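Local structure of putative 2OG-Fe(II) oxygenase family protein (Caulobacter crescentus CB15, 3OOX) at residues W99-D104 against D130-Y135; G167-R172 against T265-H270; V52-A57 against I124-H129. The protein probably acts as an iron(II)-dependent 2-oxoglutarate oxygenase, with a predicted ethylene-forming and arginine-oxidising activity. One frame throughout, in Å; residues are numbered along the deposited sequence.

Contact 1: W99-D104 against D130-Y135; sequences WHMGRD and DVSWLY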
loop_
_atom_site.group_PDB
_atom_site.type_symbol
_atom_site.label_atom_id
_atom_site.label_comp_id
_atom_site.label_asym_id
_atom_site.label_seq_id
_atom_site.Cartn_x
_atom_site.Cartn_y
_atom_site.Cartn_z
ATOM N N TRP A 99 -5.445 9.851 -7.404
ATOM C CA TRP A 99 -5.019 9.387 -8.721
ATOM C C TRP A 99 -4.541 7.946 -8.555
ATOM O O TRP A 99 -3.762 7.664 -7.648
ATOM C CB TRP A 99 -3.853 10.224 -9.274
ATOM C CG TRP A 99 -3.476 9.770 -10.654
ATOM C CD1 TRP A 99 -2.605 8.764 -10.988
ATOM C CD2 TRP A 99 -3.992 10.284 -11.885
ATOM N NE1 TRP A 99 -2.542 8.624 -12.357
ATOM C CE2 TRP A 99 -3.392 9.543 -12.926
ATOM C CE3 TRP A 99 -4.882 11.319 -12.218
ATOM C CZ2 TRP A 99 -3.671 9.806 -14.282
ATOM C CZ3 TRP A 99 -5.166 11.570 -13.579
ATOM C CH2 TRP A 99 -4.550 10.817 -14.582
ATOM N N HIS A 100 -4.993 7.050 -9.406
ATOM C CA HIS A 100 -4.504 5.686 -9.387
ATOM C C HIS A 100 -3.793 5.298 -10.675
ATOM O O HIS A 100 -4.328 5.492 -11.769
ATOM C CB HIS A 100 -5.659 4.724 -9.164
ATOM C CG HIS A 100 -6.186 4.769 -7.770
ATOM N ND1 HIS A 100 -7.519 4.950 -7.484
ATOM C CD2 HIS A 100 -5.547 4.677 -6.577
ATOM C CE1 HIS A 100 -7.681 4.952 -6.166
ATOM N NE2 HIS A 100 -6.498 4.793 -5.592
HETATM N N MSE A 101 -2.600 4.750 -10.495
HETATM C CA MSE A 101 -1.820 4.187 -11.579
HETATM C C MSE A 101 -1.705 2.698 -11.349
HETATM O O MSE A 101 -1.236 2.273 -10.297
HETATM C CB MSE A 101 -0.418 4.808 -11.626
HETATM C CG MSE A 101 0.457 4.221 -12.761
HETATM SE SE MSE A 101 2.311 4.703 -12.557
HETATM C CE MSE A 101 3.021 3.261 -13.700
ATOM N N GLY A 102 -2.110 1.927 -12.361
ATOM C CA GLY A 102 -1.900 0.484 -12.371
ATOM C C GLY A 102 -0.666 0.113 -13.164
ATOM O O GLY A 102 0.095 0.970 -13.609
ATOM N N ARG A 103 -0.491 -1.187 -13.408
ATOM C CA ARG A 103 0.662 -1.668 -14.185
ATOM C C ARG A 103 0.512 -1.329 -15.661
ATOM O O ARG A 103 -0.551 -1.539 -16.215
ATOM C CB ARG A 103 0.796 -3.186 -14.048
ATOM C CG ARG A 103 2.112 -3.676 -14.668
ATOM C CD ARG A 103 2.470 -5.083 -14.279
ATOM N NE ARG A 103 2.857 -5.175 -12.863
ATOM C CZ ARG A 103 3.986 -4.773 -12.318
ATOM N NH1 ARG A 103 4.969 -4.292 -13.063
ATOM N NH2 ARG A 103 4.147 -4.911 -11.009
ATOM N N ASP A 104 1.604 -0.857 -16.259
ATOM C CA ASP A 104 1.690 -0.709 -17.721
ATOM C C ASP A 104 2.129 -2.064 -18.260
ATOM O O ASP A 104 3.257 -2.506 -17.989
ATOM C CB ASP A 104 2.751 0.310 -18.137
ATOM C CG ASP A 104 2.273 1.750 -18.053
ATOM O OD1 ASP A 104 1.097 2.035 -18.360
ATOM O OD2 ASP A 104 3.112 2.611 -17.712
ATOM N N ASP A 130 7.828 10.642 -14.045
ATOM C CA ASP A 130 8.200 10.738 -12.644
ATOM C C ASP A 130 7.372 9.734 -11.825
ATOM O O ASP A 130 7.893 9.050 -10.957
ATOM C CB ASP A 130 7.963 12.142 -12.077
ATOM C CG ASP A 130 8.861 13.207 -12.680
ATOM O OD1 ASP A 130 9.785 12.868 -13.450
ATOM O OD2 ASP A 130 8.609 14.397 -12.363
ATOM N N VAL A 131 6.080 9.663 -12.095
ATOM C CA VAL A 131 5.192 8.800 -11.311
ATOM C C VAL A 131 5.452 7.315 -11.667
ATOM O O VAL A 131 5.383 6.428 -10.793
ATOM C CB VAL A 131 3.716 9.215 -11.521
ATOM C CG1 VAL A 131 2.736 8.249 -10.820
ATOM C CG2 VAL A 131 3.460 10.603 -11.007
ATOM N N SER A 132 5.723 7.020 -12.941
ATOM C CA SER A 132 6.042 5.636 -13.335
ATOM C C SER A 132 7.319 5.171 -12.649
ATOM O O SER A 132 7.409 4.030 -12.216
ATOM C CB SER A 132 6.154 5.477 -14.865
ATOM O OG SER A 132 4.926 5.678 -15.527
ATOM N N TRP A 133 8.319 6.057 -12.532
ATOM C CA TRP A 133 9.550 5.712 -11.815
ATOM C C TRP A 133 9.224 5.283 -10.376
ATOM O O TRP A 133 9.768 4.311 -9.862
ATOM C CB TRP A 133 10.558 6.857 -11.800
ATOM C CG TRP A 133 11.792 6.528 -10.992
ATOM C CD1 TRP A 133 12.960 5.946 -11.472
ATOM C CD2 TRP A 133 11.993 6.691 -9.572
ATOM N NE1 TRP A 133 13.857 5.772 -10.446
ATOM C CE2 TRP A 133 13.293 6.195 -9.270
ATOM C CE3 TRP A 133 11.208 7.196 -8.526
ATOM C CZ2 TRP A 133 13.816 6.209 -7.975
ATOM C CZ3 TRP A 133 11.734 7.193 -7.236
ATOM C CH2 TRP A 133 13.026 6.704 -6.976
ATOM N N LEU A 134 8.318 6.018 -9.736
ATOM C CA LEU A 134 7.996 5.726 -8.346
ATOM C C LEU A 134 7.276 4.384 -8.196
ATOM O O LEU A 134 7.564 3.610 -7.262
ATOM C CB LEU A 134 7.191 6.876 -7.719
ATOM C CG LEU A 134 6.893 6.752 -6.206
ATOM C CD1 LEU A 134 8.135 6.679 -5.350
ATOM C CD2 LEU A 134 5.990 7.901 -5.709
ATOM N N TYR A 135 6.358 4.109 -9.118
ATOM C CA TYR A 135 5.638 2.822 -9.188
ATOM C C TYR A 135 6.652 1.661 -9.217
ATOM O O TYR A 135 6.621 0.750 -8.393
ATOM C CB TYR A 135 4.733 2.784 -10.429
ATOM C CG TYR A 135 3.903 1.524 -10.609
ATOM C CD1 TYR A 135 4.501 0.312 -10.950
ATOM C CD2 TYR A 135 2.532 1.521 -10.380
ATOM C CE1 TYR A 135 3.782 -0.821 -11.109
ATOM C CE2 TYR A 135 1.764 0.347 -10.531
ATOM C CZ TYR A 135 2.418 -0.835 -10.891
ATOM O OH TYR A 135 1.702 -1.991 -11.000
HETATM O O HOH W 1 4.739 4.536 -17.721
#
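Tyr135 leans from helix 127-152 onto strand 97-101 and the residues that follow it, its ring crossing the extended chain of selenomethionine Met101. CG lies anti to the backbone N (chi1 -179°), which sends the ring away from its own helix toward Met101 and Arg103. There Tyr135 CB lies 3.8 Å from Met101 SE, and Tyr135 CG is 3.7 Å from Met101 CE. The selenium stands 4.8 Å from the ring centroid and 54° off its normal, an oblique Met-aromatic contact. Farther out, the edge of the ring at Tyr135 CE2 meets Met101 O in the ring plane at 3.6 Å. Tyr135 CZ passes 3.8 Å from Arg103 CA. At the tip, Tyr135 OH sits over one face of the Arg103 guanidinium, whose plane is turned 83° from the ring, and touches Arg103 CB at 3.4 Å. The hydroxyl is hydrogen-bonded to Ser169 O, just ahead of strand 170-176. Arg103 is held separately, through a salt bridge to Asp139 and a hydrogen bond to Gly167 O, which fixes the guanidinium beside the phenol. Val131 CG1 reaches Met101 SE at 4.0 Å. The ring thus reaches from helix 127-152 to the neighbouring strands 97-101 and 170-176, and Leu171 of the latter packs on Tyr135 and Val131.

Contact 2: G167-R172 against T265-H270; sequences GNSVLR and TPFFLH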
loop_
_atom_site.group_PDB
_atom_site.type_symbol
_atom_site.label_atom_id
_atom_site.label_comp_id
_atom_site.label_asym_id
_atom_site.label_seq_id
_atom_site.Cartn_x
_atom_site.Cartn_y
_atom_site.Cartn_z
ATOM N N GLY A 167 2.244 -8.258 -11.347
ATOM C CA GLY A 167 1.183 -8.144 -10.354
ATOM C C GLY A 167 0.307 -6.921 -10.579
ATOM O O GLY A 167 0.774 -5.910 -11.086
ATOM N N ASN A 168 -0.946 -7.017 -10.140
ATOM C CA ASN A 168 -1.979 -6.004 -10.388
ATOM C C ASN A 168 -1.852 -4.887 -9.357
ATOM O O ASN A 168 -2.816 -4.523 -8.680
ATOM C CB ASN A 168 -3.353 -6.644 -10.324
ATOM C CG ASN A 168 -4.422 -5.835 -11.022
ATOM O OD1 ASN A 168 -4.206 -4.728 -11.544
ATOM N ND2 ASN A 168 -5.633 -6.418 -11.032
ATOM N N SER A 169 -0.643 -4.359 -9.241
ATOM C CA SER A 169 -0.294 -3.388 -8.222
ATOM C C SER A 169 -0.714 -1.988 -8.599
ATOM O O SER A 169 -0.783 -1.633 -9.786
ATOM C CB SER A 169 1.212 -3.458 -7.907
ATOM O OG SER A 169 1.546 -4.777 -7.470
ATOM N N VAL A 170 -0.976 -1.183 -7.578
ATOM C CA VAL A 170 -1.499 0.177 -7.792
ATOM C C VAL A 170 -0.695 1.151 -6.956
ATOM O O VAL A 170 -0.542 0.965 -5.756
ATOM C CB VAL A 170 -2.967 0.258 -7.448
ATOM C CG1 VAL A 170 -3.461 1.720 -7.505
ATOM C CG2 VAL A 170 -3.826 -0.604 -8.389
ATOM N N LEU A 171 -0.216 2.211 -7.619
ATOM C CA LEU A 171 0.336 3.387 -6.949
ATOM C C LEU A 171 -0.786 4.391 -6.830
ATOM O O LEU A 171 -1.399 4.780 -7.840
ATOM C CB LEU A 171 1.471 4.018 -7.743
ATOM C CG LEU A 171 2.107 5.269 -7.161
ATOM C CD1 LEU A 171 2.696 4.990 -5.761
ATOM C CD2 LEU A 171 3.209 5.814 -8.102
ATOM N N ARG A 172 -1.126 4.767 -5.585
ATOM C CA ARG A 172 -2.165 5.733 -5.323
ATOM C C ARG A 172 -1.482 7.038 -4.929
ATOM O O ARG A 172 -0.595 7.065 -4.087
ATOM C CB ARG A 172 -3.014 5.270 -4.143
ATOM C CG ARG A 172 -4.033 6.325 -3.615
ATOM C CD ARG A 172 -4.807 5.762 -2.428
ATOM N NE ARG A 172 -5.766 4.753 -2.838
ATOM C CZ ARG A 172 -6.432 3.976 -1.992
ATOM N NH1 ARG A 172 -6.245 4.086 -0.677
ATOM N NH2 ARG A 172 -7.272 3.090 -2.476
ATOM N N THR A 265 1.495 8.759 -1.028
ATOM C CA THR A 265 1.650 7.973 -2.249
ATOM C C THR A 265 1.883 6.492 -1.929
ATOM O O THR A 265 2.923 5.920 -2.311
ATOM C CB THR A 265 2.785 8.525 -3.159
ATOM O OG1 THR A 265 4.062 8.326 -2.526
ATOM C CG2 THR A 265 2.560 10.030 -3.460
ATOM N N PRO A 266 0.910 5.826 -1.277
ATOM C CA PRO A 266 1.061 4.415 -0.997
ATOM C C PRO A 266 1.092 3.533 -2.257
ATOM O O PRO A 266 0.401 3.812 -3.215
ATOM C CB PRO A 266 -0.174 4.076 -0.154
ATOM C CG PRO A 266 -1.168 5.106 -0.541
ATOM C CD PRO A 266 -0.376 6.358 -0.800
ATOM N N PHE A 267 1.862 2.444 -2.181
ATOM C CA PHE A 267 1.955 1.470 -3.258
ATOM C C PHE A 267 1.372 0.167 -2.746
ATOM O O PHE A 267 1.913 -0.419 -1.785
ATOM C CB PHE A 267 3.406 1.290 -3.689
ATOM C CG PHE A 267 3.571 0.316 -4.824
ATOM C CD1 PHE A 267 3.324 0.711 -6.128
ATOM C CD2 PHE A 267 3.903 -0.991 -4.587
ATOM C CE1 PHE A 267 3.417 -0.142 -7.172
ATOM C CE2 PHE A 267 3.999 -1.867 -5.665
ATOM C CZ PHE A 267 3.795 -1.407 -6.961
ATOM N N PHE A 268 0.297 -0.280 -3.384
ATOM C CA PHE A 268 -0.409 -1.517 -3.050
ATOM C C PHE A 268 0.099 -2.629 -3.965
ATOM O O PHE A 268 -0.352 -2.767 -5.134
ATOM C CB PHE A 268 -1.914 -1.307 -3.196
ATOM C CG PHE A 268 -2.464 -0.235 -2.303
ATOM C CD1 PHE A 268 -2.824 -0.525 -0.998
ATOM C CD2 PHE A 268 -2.622 1.066 -2.754
ATOM C CE1 PHE A 268 -3.366 0.451 -0.186
ATOM C CE2 PHE A 268 -3.109 2.058 -1.906
ATOM C CZ PHE A 268 -3.462 1.738 -0.614
ATOM N N LEU A 269 1.018 -3.438 -3.406
ATOM C CA LEU A 269 1.637 -4.507 -4.148
ATOM C C LEU A 269 0.738 -5.722 -4.109
ATOM O O LEU A 269 0.284 -6.139 -3.033
ATOM C CB LEU A 269 3.018 -4.838 -3.581
ATOM C CG LEU A 269 3.985 -5.639 -4.444
ATOM C CD1 LEU A 269 5.449 -5.348 -4.000
ATOM C CD2 LEU A 269 3.673 -7.137 -4.415
ATOM N N HIS A 270 0.423 -6.253 -5.297
ATOM C CA HIS A 270 -0.461 -7.399 -5.479
ATOM C C HIS A 270 0.280 -8.536 -6.166
ATOM O O HIS A 270 1.235 -8.318 -6.928
ATOM C CB HIS A 270 -1.589 -7.056 -6.447
ATOM C CG HIS A 270 -2.677 -6.187 -5.890
ATOM N ND1 HIS A 270 -2.498 -4.893 -5.423
ATOM C CD2 HIS A 270 -4.009 -6.433 -5.791
ATOM C CE1 HIS A 270 -3.678 -4.389 -5.087
ATOM N NE2 HIS A 270 -4.601 -5.300 -5.285
#
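Strands 170-176 and 262-269 are antiparallel neighbours in the large sheet of the double-stranded beta-helix, and this contact is the end of their pairing. Val170 and Phe268 form the hydrogen-bonded pair: Phe268 N gives a nearly straight bond to Val170 O at 2.8 Å, and Val170 N returns one to Phe268 O. Two residues on, Arg172 N bonds Pro266 O at 3.0 Å. Phe268 O has a second donor, His270 ND1, at 3.0 Å. It lies above the carbonyl plane, on the face opposite to Val170 N, while the carbonyl oxygen stays in the imidazole plane; this fixes the rotation of the ring. One face of that ring also carries Asn168 O, 3.3 Å from His270 CG. Beyond the regular pairing, Ser169 OG stands in as acceptor for His270 N at 2.9 Å, the bond almost straight (170°).

On the Val170 face, Arg172 runs past the edge of Phe268 and its chain bends at chi3 (-72°), so that Phe268 CE2 lies over the centre of the guanidinium face, the two planes 58° apart, with Arg172 NH1 3.6 Å from Phe268 CZ. Arg172 NE is hydrogen-bonded to His100 NE2 of strand 97-101. On the Leu171 face, Phe267 CZ touches Ser169 CB at 3.4 Å, and the ring packs edge-to-face with Tyr135. Such antiparallel pairing in the larger sheet belongs to the double-stranded beta-helix (jelly-roll) core of the 2-oxoglutarate- and iron(II)-dependent oxygenases; here helix 127-152 packs on the sheet's Leu171 and Phe267 side.

Contact 3: V52-A57 against I124-H129; sequences VDSAKA and IPAFKH. With EDO (1,2-ethanediol), chain L.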
loop_
_atom_site.group_PDB
_atom_site.type_symbol
_atom_site.label_atom_id
_atom_site.label_comp_id
_atom_site.label_asym_id
_atom_site.label_seq_id
_atom_site.Cartn_x
_atom_site.Cartn_y
_atom_site.Cartn_z
ATOM N N VAL A 52 6.437 13.184 -6.227
ATOM C CA VAL A 52 5.535 13.897 -5.310
ATOM C C VAL A 52 5.211 15.283 -5.868
ATOM O O VAL A 52 4.063 15.726 -5.841
ATOM C CB VAL A 52 6.093 13.957 -3.874
ATOM C CG1 VAL A 52 5.217 14.840 -2.981
ATOM C CG2 VAL A 52 6.228 12.538 -3.268
ATOM N N ASP A 53 6.212 15.958 -6.430
ATOM C CA ASP A 53 5.976 17.259 -7.036
ATOM C C ASP A 53 5.015 17.184 -8.217
ATOM O O ASP A 53 4.165 18.086 -8.376
ATOM C CB ASP A 53 7.301 17.894 -7.490
ATOM C CG ASP A 53 8.122 18.451 -6.328
ATOM O OD1 ASP A 53 7.569 18.711 -5.237
ATOM O OD2 ASP A 53 9.344 18.635 -6.522
ATOM N N SER A 54 5.138 16.140 -9.048
ATOM C CA SER A 54 4.184 15.940 -10.133
ATOM C C SER A 54 2.754 15.679 -9.619
ATOM O O SER A 54 1.767 16.180 -10.213
ATOM C CB SER A 54 4.622 14.825 -11.082
ATOM O OG SER A 54 5.629 15.310 -11.950
ATOM N N ALA A 55 2.646 14.884 -8.551
ATOM C CA ALA A 55 1.350 14.678 -7.910
ATOM C C ALA A 55 0.754 16.003 -7.437
ATOM O O ALA A 55 -0.424 16.313 -7.723
ATOM C CB ALA A 55 1.470 13.680 -6.718
ATOM N N LYS A 56 1.553 16.780 -6.698
ATOM C CA LYS A 56 1.105 18.081 -6.191
ATOM C C LYS A 56 0.669 18.991 -7.339
ATOM O O LYS A 56 -0.341 19.684 -7.255
ATOM C CB LYS A 56 2.198 18.760 -5.362
ATOM C CG LYS A 56 2.578 18.068 -4.049
ATOM C CD LYS A 56 3.750 18.750 -3.361
ATOM C CE LYS A 56 3.948 18.203 -1.948
ATOM N NZ LYS A 56 5.194 18.747 -1.326
ATOM N N ALA A 57 1.423 18.978 -8.427
ATOM C CA ALA A 57 1.105 19.792 -9.593
ATOM C C ALA A 57 -0.198 19.349 -10.244
ATOM O O ALA A 57 -1.044 20.174 -10.600
ATOM C CB ALA A 57 2.277 19.735 -10.621
ATOM N N ILE A 124 0.562 17.949 -17.190
ATOM C CA ILE A 124 1.743 17.824 -16.332
ATOM C C ILE A 124 2.699 16.938 -17.124
ATOM O O ILE A 124 2.698 15.707 -16.997
ATOM C CB ILE A 124 1.428 17.170 -14.944
ATOM C CG1 ILE A 124 0.204 17.830 -14.277
ATOM C CG2 ILE A 124 2.683 17.192 -14.029
ATOM C CD1 ILE A 124 0.291 19.339 -14.118
ATOM N N PRO A 125 3.505 17.567 -18.007
ATOM C CA PRO A 125 4.330 16.780 -18.902
ATOM C C PRO A 125 5.246 15.733 -18.266
ATOM O O PRO A 125 5.426 14.674 -18.846
ATOM C CB PRO A 125 5.151 17.853 -19.636
ATOM C CG PRO A 125 4.294 19.062 -19.603
ATOM C CD PRO A 125 3.583 19.010 -18.304
ATOM N N ALA A 126 5.808 16.024 -17.094
ATOM C CA ALA A 126 6.744 15.104 -16.437
ATOM C C ALA A 126 6.051 14.009 -15.611
ATOM O O ALA A 126 6.706 13.110 -15.120
ATOM C CB ALA A 126 7.709 15.882 -15.557
ATOM N N PHE A 127 4.735 14.067 -15.509
ATOM C CA PHE A 127 3.990 13.146 -14.605
ATOM C C PHE A 127 4.199 11.677 -14.984
ATOM O O PHE A 127 4.553 10.870 -14.119
ATOM C CB PHE A 127 2.509 13.511 -14.653
ATOM C CG PHE A 127 1.615 12.742 -13.720
ATOM C CD1 PHE A 127 1.232 11.458 -14.028
ATOM C CD2 PHE A 127 1.056 13.363 -12.614
ATOM C CE1 PHE A 127 0.317 10.760 -13.201
ATOM C CE2 PHE A 127 0.149 12.671 -11.788
ATOM C CZ PHE A 127 -0.204 11.390 -12.084
ATOM N N LYS A 128 3.982 11.312 -16.255
ATOM C CA LYS A 128 4.094 9.902 -16.641
ATOM C C LYS A 128 5.471 9.372 -16.251
ATOM O O LYS A 128 5.590 8.323 -15.624
ATOM C CB LYS A 128 3.805 9.640 -18.124
ATOM C CG LYS A 128 3.991 8.169 -18.541
ATOM C CD LYS A 128 3.549 7.893 -19.965
ATOM C CE LYS A 128 3.931 6.475 -20.390
ATOM N NZ LYS A 128 3.464 6.111 -21.757
ATOM N N HIS A 129 6.523 10.108 -16.612
ATOM C CA HIS A 129 7.868 9.651 -16.284
ATOM C C HIS A 129 8.139 9.567 -14.764
ATOM O O HIS A 129 8.613 8.521 -14.258
ATOM C CB HIS A 129 8.910 10.544 -16.993
ATOM C CG HIS A 129 10.321 10.293 -16.555
ATOM N ND1 HIS A 129 10.876 10.909 -15.452
ATOM C CD2 HIS A 129 11.282 9.479 -17.055
ATOM C CE1 HIS A 129 12.125 10.499 -15.305
ATOM N NE2 HIS A 129 12.392 9.624 -16.257
HETATM C C1 EDO L . 2.211 12.679 -20.524
HETATM O O1 EDO L . 1.452 11.579 -21.041
HETATM C C2 EDO L . 1.539 13.224 -19.284
HETATM O O2 EDO L . 2.332 12.967 -18.118
#
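Ser54, on helix 45-59, faces the start of helix 127-152 and lies against Phe127, its CB 4.0 Å from Phe127 CA. The phenyl ring turns its edge to the serine backbone, with Ser54 O near the ring plane and 3.8 Å from Phe127 CD2. Phe127 CG is anti to the backbone N (chi1 -176°), which lays the ring alongside helix 45-59, where it also meets Phe58. The serine hydroxyl reaches past the ring's root and is hydrogen-bonded to Asp130 OD2, about one turn along the other helix. The residues Ile124 to Phe127 form a type I beta turn, closed by Phe127 N to Ile124 O (3.0 Å), that leads directly into helix 127-152. From this turn Ile124 spreads its two branches over helix 45-59: Ile124 CD1 reaches Ala57 CB at 4.0 Å, and Ile124 CG2 lies 4.1 Å from Ser54 OG. An alanine in place of Ile124 lacks both branches, and would probably open a gap beside Ala57 and Ser54. On another side of the turn a 1,2-ethanediol, most likely picked up from the crystallisation solution, has its O2 3.0 Å from Lys128 N, from which it accepts, and donates to Ile124 O.

How the contacts relate
From the N terminus, residues 52-57 of helix 45-59 open contact 3, which closes at 124-129 after 66 intervening residues. Contact 1 opens inside that loop, at 99-104, and closes just beyond it at 130-135, so the two cross. Their second segments follow one another on helix 127-152, tying it to helix 45-59 and to strand 97-101; Trp99 NE1 packs on Phe127 CZ at 3.6 Å. Contact 2 comes after both, in series, joining 167-172 to 265-270 across 92 residues and fixing two neighbouring strands of the main sheet. It touches contact 1, where strands 97-101 and 170-176 are adjacent and the helix lies against them, but not contact 3.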